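Local coordinates for endo-alpha-mannosidase (Bacteroides thetaiotaomicron, PDB 4ACY), which hydrolyses internal alpha-mannosidic linkages, probably within N-glycans, as an endo-acting glycoside hydrolase of family GH99, at residues H64-A69 against I290-G295; D85-F90 against E329-T334. All blocks are in the same frame, centred on the assembly; numbering follows the deposited sequence.

In the fold
Both contacts join loops at the C-terminal ends of the strands of a parallel eight-stranded barrel, the face that carries the active site in TIM-barrel enzymes. Residues 64-69 and 85-90 belong to the long excursion between strand 42-46 and helix 102-115. They meet the loops after strands 276-281 and 322-324 respectively, so the first loop touches the seventh and eighth. Interaction 1 lies at the surface, with an indole packed on backbone; interaction 2 is buried, and its carbonyls are served by imidazole and water. Their centres are about 12 Å apart, bridged by the salt bridge from Arg291 NH1, which also pairs with Asp287, to Glu332 OE2 (2.9 Å) and by the meeting rings of His64 and His331.

Interaction 1: H64-A69 against I290-G295; sequences HPIALA and IRPWNG
Trp293 lies against the backbone of Ala67-Ala69, joining the excursion that carries strand 64-66, paired antiparallel with 77-79, to a type I beta turn, Arg291 to Asn294, in the loop after barrel strand 276-281. Its CB starts the contact, 3.8 Å from Ala69 CB. With chi1 at 46°, CG sits between the backbone N and the carbonyl carbon, which lays the indole over Ala69. Next along the side chain, CG packs on Ala69 CB, and CD1 lies near Ala69 N. The five-membered ring takes Ala69 CA over its face, 3.4 Å from the centroid and only 6° off the normal, a CH-pi contact. Arg291 CB and Asn294 CB cover the opposite face. NE1, at the edge, donates to Ala67 O (2.9 Å); the oxygen lies close to the indole plane, but the N-H is bent to 140° and approaches from above the carbonyl plane. CD2 and CE2 lie near Ala69 CA; CE2 also nears Leu68 O, 3.8 Å from CZ2.

The two backbones run nearly side by side, and Ala67 N gives Ile290 O a near-linear bond of 2.8 Å. Pro292 crosses the Ile66 side chain at about a right angle, its CD 3.5 Å from Ile66 CG2, unusually tight. At the other end Ile290 CG2 touches the imidazole of His64, whose ND1 donates in the carbonyl plane to Pro65 O of its own strand (2.7 Å). Beside that ring, in its plane, a water molecule donates to Ile290 O (2.9 Å) and only weakly to Pro65 O.

Interaction 2: D85-F90 against E329-T334; sequences DIACNF and EWHEGT
Trp330 O, 3.1 Å from Cys88 CB across the contact, accepts the backbone N-H of Gly333 (3.2 Å) and lies within hydrogen-bonding distance of two waters: one, at 2.8 Å, takes the N-H of Asn89; the other, at 2.6 Å, that of Phe90 at longer range. The loops after barrel strands 42-46 and 322-324 are thus joined partly through solvent. The direct bond is His331 ND1 to Ala87 O, 2.8 Å long and nearly straight at 169°. His331 CG is anti to the carbonyl carbon (chi1 -49°), which helps bring ND1 there, the oxygen lying at the ring edge, in plane. Ala87 centres an inverse gamma turn closed by Cys88 N to Ile86 O. His331 NE2 is hydrogen-bonded to His61 ND1. A leucine in place of His331 would probably leave Ala87 O without its ring donor and His61 without this partner. Trp330 CZ3 meets Phe90 CB at 3.6 Å. Gly333 CA comes to 4.2 Å from Phe90 CD1, and a CB here would point toward that ring, 3.8 Å from CE1. Two buried main-chain oxygens thus find donors, Ala87 O an imidazole N-H, Trp330 O the Gly333 N-H and probably water, alongside apolar packing.

Interaction 1: H64-A69 against I290-G295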
loop_
_atom_site.group_PDB
_atom_site.type_symbol
_atom_site.label_atom_id
_atom_site.label_comp_id
_atom_site.label_asym_id
_atom_site.label_seq_id
_atom_site.Cartn_x
_atom_site.Cartn_y
_atom_site.Cartn_z
ATOM N N HIS A 64 11.655 -15.582 3.512
ATOM C CA HIS A 64 12.174 -14.219 3.337
ATOM C C HIS A 64 13.522 -14.089 4.032
ATOM O O HIS A 64 13.729 -14.703 5.083
ATOM C CB HIS A 64 11.168 -13.240 3.947
ATOM C CG HIS A 64 11.360 -11.806 3.553
ATOM N ND1 HIS A 64 12.302 -10.987 4.140
ATOM C CD2 HIS A 64 10.677 -11.027 2.681
ATOM C CE1 HIS A 64 12.214 -9.773 3.623
ATOM N NE2 HIS A 64 11.230 -9.768 2.738
ATOM N N PRO A 65 14.452 -13.295 3.451
ATOM C CA PRO A 65 15.711 -13.099 4.168
ATOM C C PRO A 65 15.511 -12.284 5.444
ATOM O O PRO A 65 14.484 -11.609 5.612
ATOM C CB PRO A 65 16.596 -12.309 3.179
ATOM C CG PRO A 65 15.931 -12.317 1.895
ATOM C CD PRO A 65 14.477 -12.731 2.091
ATOM N N ILE A 66 16.481 -12.368 6.345
ATOM C CA ILE A 66 16.505 -11.552 7.551
ATOM C C ILE A 66 17.555 -10.450 7.345
ATOM O O ILE A 66 18.727 -10.760 7.144
ATOM C CB ILE A 66 16.870 -12.395 8.798
ATOM C CG1 ILE A 66 15.882 -13.554 8.984
ATOM C CG2 ILE A 66 16.859 -11.530 10.041
ATOM C CD1 ILE A 66 16.286 -14.526 10.094
ATOM N N ALA A 67 17.124 -9.184 7.388
ATOM C CA ALA A 67 17.987 -8.049 6.977
ATOM C C ALA A 67 18.990 -7.655 8.049
ATOM O O ALA A 67 18.679 -7.692 9.243
ATOM C CB ALA A 67 17.125 -6.846 6.611
ATOM N N LEU A 68 20.190 -7.247 7.615
ATOM C CA LEU A 68 21.199 -6.706 8.523
ATOM C C LEU A 68 20.828 -5.294 8.985
ATOM O O LEU A 68 20.162 -4.541 8.246
ATOM C CB LEU A 68 22.558 -6.669 7.810
ATOM C CG LEU A 68 23.155 -8.033 7.420
ATOM C CD1 LEU A 68 24.327 -7.821 6.456
ATOM C CD2 LEU A 68 23.597 -8.796 8.666
ATOM N N ALA A 69 21.245 -4.956 10.205
ATOM C CA ALA A 69 21.105 -3.598 10.745
ATOM C C ALA A 69 21.848 -2.620 9.834
ATOM O O ALA A 69 22.883 -2.986 9.250
ATOM C CB ALA A 69 21.635 -3.505 12.171
ATOM N N ILE A 290 11.654 -10.035 10.141
ATOM C CA ILE A 290 12.495 -9.749 8.976
ATOM C C ILE A 290 13.572 -8.700 9.256
ATOM O O ILE A 290 14.569 -8.662 8.534
ATOM C CB ILE A 290 11.681 -9.384 7.697
ATOM C CG1 ILE A 290 10.883 -8.082 7.862
ATOM C CG2 ILE A 290 10.760 -10.536 7.285
ATOM C CD1 ILE A 290 10.832 -7.266 6.556
ATOM N N ARG A 291 13.374 -7.873 10.289
ATOM C CA ARG A 291 14.340 -6.824 10.687
ATOM C C ARG A 291 14.523 -6.778 12.214
ATOM O O ARG A 291 13.999 -5.886 12.888
ATOM C CB ARG A 291 13.915 -5.439 10.153
ATOM C CG ARG A 291 13.734 -5.370 8.646
ATOM C CD ARG A 291 13.282 -3.988 8.202
ATOM N NE ARG A 291 13.106 -3.910 6.755
ATOM C CZ ARG A 291 11.963 -3.603 6.144
ATOM N NH1 ARG A 291 10.863 -3.339 6.858
ATOM N NH2 ARG A 291 11.925 -3.541 4.816
ATOM N N PRO A 292 15.294 -7.728 12.771
ATOM C CA PRO A 292 15.315 -7.919 14.230
ATOM C C PRO A 292 15.794 -6.688 15.000
ATOM O O PRO A 292 15.450 -6.532 16.168
ATOM C CB PRO A 292 16.292 -9.084 14.438
ATOM C CG PRO A 292 16.393 -9.773 13.129
ATOM C CD PRO A 292 15.972 -8.817 12.039
ATOM N N TRP A 293 16.580 -5.842 14.322
ATOM C CA TRP A 293 17.175 -4.623 14.878
ATOM C C TRP A 293 16.211 -3.431 14.875
ATOM O O TRP A 293 16.541 -2.354 15.409
ATOM C CB TRP A 293 18.434 -4.259 14.051
ATOM C CG TRP A 293 18.142 -4.357 12.590
ATOM C CD1 TRP A 293 18.310 -5.451 11.791
ATOM C CD2 TRP A 293 17.535 -3.355 11.768
ATOM N NE1 TRP A 293 17.867 -5.190 10.523
ATOM C CE2 TRP A 293 17.389 -3.908 10.474
ATOM C CE3 TRP A 293 17.125 -2.027 11.992
ATOM C CZ2 TRP A 293 16.849 -3.186 9.404
ATOM C CZ3 TRP A 293 16.584 -1.312 10.935
ATOM C CH2 TRP A 293 16.445 -1.892 9.658
ATOM N N ASN A 294 15.022 -3.617 14.294
ATOM C CA ASN A 294 14.127 -2.482 13.992
ATOM C C ASN A 294 12.998 -2.286 15.003
ATOM O O ASN A 294 11.943 -1.739 14.661
ATOM C CB ASN A 294 13.553 -2.608 12.571
ATOM C CG ASN A 294 13.013 -1.287 12.015
ATOM O OD1 ASN A 294 13.453 -0.189 12.394
ATOM N ND2 ASN A 294 12.063 -1.390 11.092
ATOM N N GLY A 295 13.252 -2.662 16.251
ATOM C CA GLY A 295 12.278 -2.488 17.326
ATOM C C GLY A 295 11.821 -1.052 17.559
ATOM O O GLY A 295 10.706 -0.826 18.042
HETATM O O HOH W 1 14.301 -8.226 5.639
#

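Interaction 2: D85-F90 against E329-T334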
loop_
_atom_site.group_PDB
_atom_site.type_symbol
_atom_site.label_atom_id
_atom_site.label_comp_id
_atom_site.label_asym_id
_atom_site.label_seq_id
_atom_site.Cartn_x
_atom_site.Cartn_y
_atom_site.Cartn_z
ATOM N N ASP A 85 6.847 -21.651 10.077
ATOM C CA ASP A 85 7.861 -20.665 10.497
ATOM C C ASP A 85 7.965 -19.654 9.365
ATOM O O ASP A 85 8.698 -19.869 8.396
ATOM C CB ASP A 85 9.201 -21.382 10.728
ATOM C CG ASP A 85 10.320 -20.452 11.241
ATOM O OD1 ASP A 85 10.053 -19.308 11.665
ATOM O OD2 ASP A 85 11.484 -20.913 11.249
ATOM N N ILE A 86 7.192 -18.579 9.474
ATOM C CA ILE A 86 6.979 -17.681 8.340
ATOM C C ILE A 86 7.417 -16.233 8.626
ATOM O O ILE A 86 7.488 -15.805 9.780
ATOM C CB ILE A 86 5.512 -17.731 7.813
ATOM C CG1 ILE A 86 4.522 -17.175 8.843
ATOM C CG2 ILE A 86 5.130 -19.178 7.373
ATOM C CD1 ILE A 86 3.127 -16.915 8.241
ATOM N N ALA A 87 7.690 -15.491 7.552
ATOM C CA ALA A 87 8.375 -14.196 7.644
ATOM C C ALA A 87 7.477 -13.007 8.022
ATOM O O ALA A 87 7.390 -12.002 7.289
ATOM C CB ALA A 87 9.108 -13.916 6.347
ATOM N N CYS A 88 6.824 -13.131 9.170
ATOM C CA CYS A 88 5.946 -12.102 9.702
ATOM C C CYS A 88 5.691 -12.350 11.179
ATOM O O CYS A 88 5.837 -13.487 11.654
ATOM C CB CYS A 88 4.625 -12.025 8.916
ATOM S SG CYS A 88 3.989 -13.612 8.368
ATOM N N ASN A 89 5.341 -11.292 11.908
ATOM C CA ASN A 89 5.113 -11.404 13.343
ATOM C C ASN A 89 3.689 -11.833 13.708
ATOM O O ASN A 89 3.434 -12.223 14.844
ATOM C CB ASN A 89 5.431 -10.093 14.046
ATOM C CG ASN A 89 6.930 -9.831 14.140
ATOM O OD1 ASN A 89 7.535 -9.929 15.234
ATOM N ND2 ASN A 89 7.542 -9.527 13.009
ATOM N N PHE A 90 2.771 -11.683 12.756
ATOM C CA PHE A 90 1.395 -12.201 12.889
ATOM C C PHE A 90 1.247 -13.384 11.938
ATOM O O PHE A 90 2.098 -13.599 11.078
ATOM C CB PHE A 90 0.384 -11.107 12.496
ATOM C CG PHE A 90 0.298 -9.947 13.464
ATOM C CD1 PHE A 90 1.174 -8.859 13.372
ATOM C CD2 PHE A 90 -0.689 -9.920 14.454
ATOM C CE1 PHE A 90 1.076 -7.766 14.256
ATOM C CE2 PHE A 90 -0.800 -8.844 15.342
ATOM C CZ PHE A 90 0.090 -7.756 15.253
ATOM N N GLU A 329 0.612 -6.283 4.034
ATOM C CA GLU A 329 2.076 -6.259 4.122
ATOM C C GLU A 329 2.419 -6.964 5.431
ATOM O O GLU A 329 2.669 -6.326 6.463
ATOM C CB GLU A 329 2.600 -4.818 4.104
ATOM C CG GLU A 329 3.888 -4.607 3.254
ATOM C CD GLU A 329 5.105 -5.422 3.716
ATOM O OE1 GLU A 329 4.953 -6.376 4.502
ATOM O OE2 GLU A 329 6.242 -5.111 3.257
ATOM N N TRP A 330 2.378 -8.295 5.376
ATOM C CA TRP A 330 2.565 -9.135 6.548
ATOM C C TRP A 330 3.945 -8.957 7.156
ATOM O O TRP A 330 4.086 -8.992 8.388
ATOM C CB TRP A 330 2.273 -10.614 6.214
ATOM C CG TRP A 330 0.797 -10.860 6.070
ATOM C CD1 TRP A 330 0.064 -10.794 4.923
ATOM C CD2 TRP A 330 -0.138 -11.161 7.128
ATOM N NE1 TRP A 330 -1.260 -11.058 5.188
ATOM C CE2 TRP A 330 -1.414 -11.271 6.534
ATOM C CE3 TRP A 330 -0.017 -11.343 8.518
ATOM C CZ2 TRP A 330 -2.569 -11.576 7.277
ATOM C CZ3 TRP A 330 -1.166 -11.644 9.254
ATOM C CH2 TRP A 330 -2.424 -11.752 8.625
ATOM N N HIS A 331 4.960 -8.729 6.318
ATOM C CA HIS A 331 6.328 -8.636 6.853
ATOM C C HIS A 331 6.451 -7.484 7.815
ATOM O O HIS A 331 7.280 -7.526 8.720
ATOM C CB HIS A 331 7.380 -8.435 5.758
ATOM C CG HIS A 331 7.270 -9.390 4.617
ATOM N ND1 HIS A 331 7.352 -10.758 4.772
ATOM C CD2 HIS A 331 7.122 -9.164 3.294
ATOM C CE1 HIS A 331 7.228 -11.336 3.587
ATOM N NE2 HIS A 331 7.100 -10.389 2.673
ATOM N N GLU A 332 5.628 -6.453 7.624
ATOM C CA GLU A 332 5.763 -5.231 8.407
ATOM C C GLU A 332 4.688 -5.068 9.477
ATOM O O GLU A 332 4.657 -4.066 10.185
ATOM C CB GLU A 332 5.803 -4.010 7.484
ATOM C CG GLU A 332 7.066 -4.032 6.627
ATOM C CD GLU A 332 7.277 -2.783 5.819
ATOM O OE1 GLU A 332 6.292 -2.056 5.531
ATOM O OE2 GLU A 332 8.446 -2.555 5.408
ATOM N N GLY A 333 3.840 -6.081 9.609
ATOM C CA GLY A 333 2.869 -6.104 10.709
ATOM C C GLY A 333 1.856 -4.985 10.598
ATOM O O GLY A 333 1.310 -4.521 11.603
ATOM N N THR A 334 1.628 -4.521 9.375
ATOM C CA THR A 334 0.692 -3.421 9.165
ATOM C C THR A 334 -0.650 -3.888 8.612
ATOM O O THR A 334 -1.502 -3.055 8.343
ATOM C CB THR A 334 1.275 -2.352 8.210
ATOM O OG1 THR A 334 1.598 -2.963 6.959
ATOM C CG2 THR A 334 2.529 -1.717 8.817
HETATM O O HOH W 2 5.286 -8.660 10.912
HETATM O O HOH W 3 2.383 -9.584 10.261
#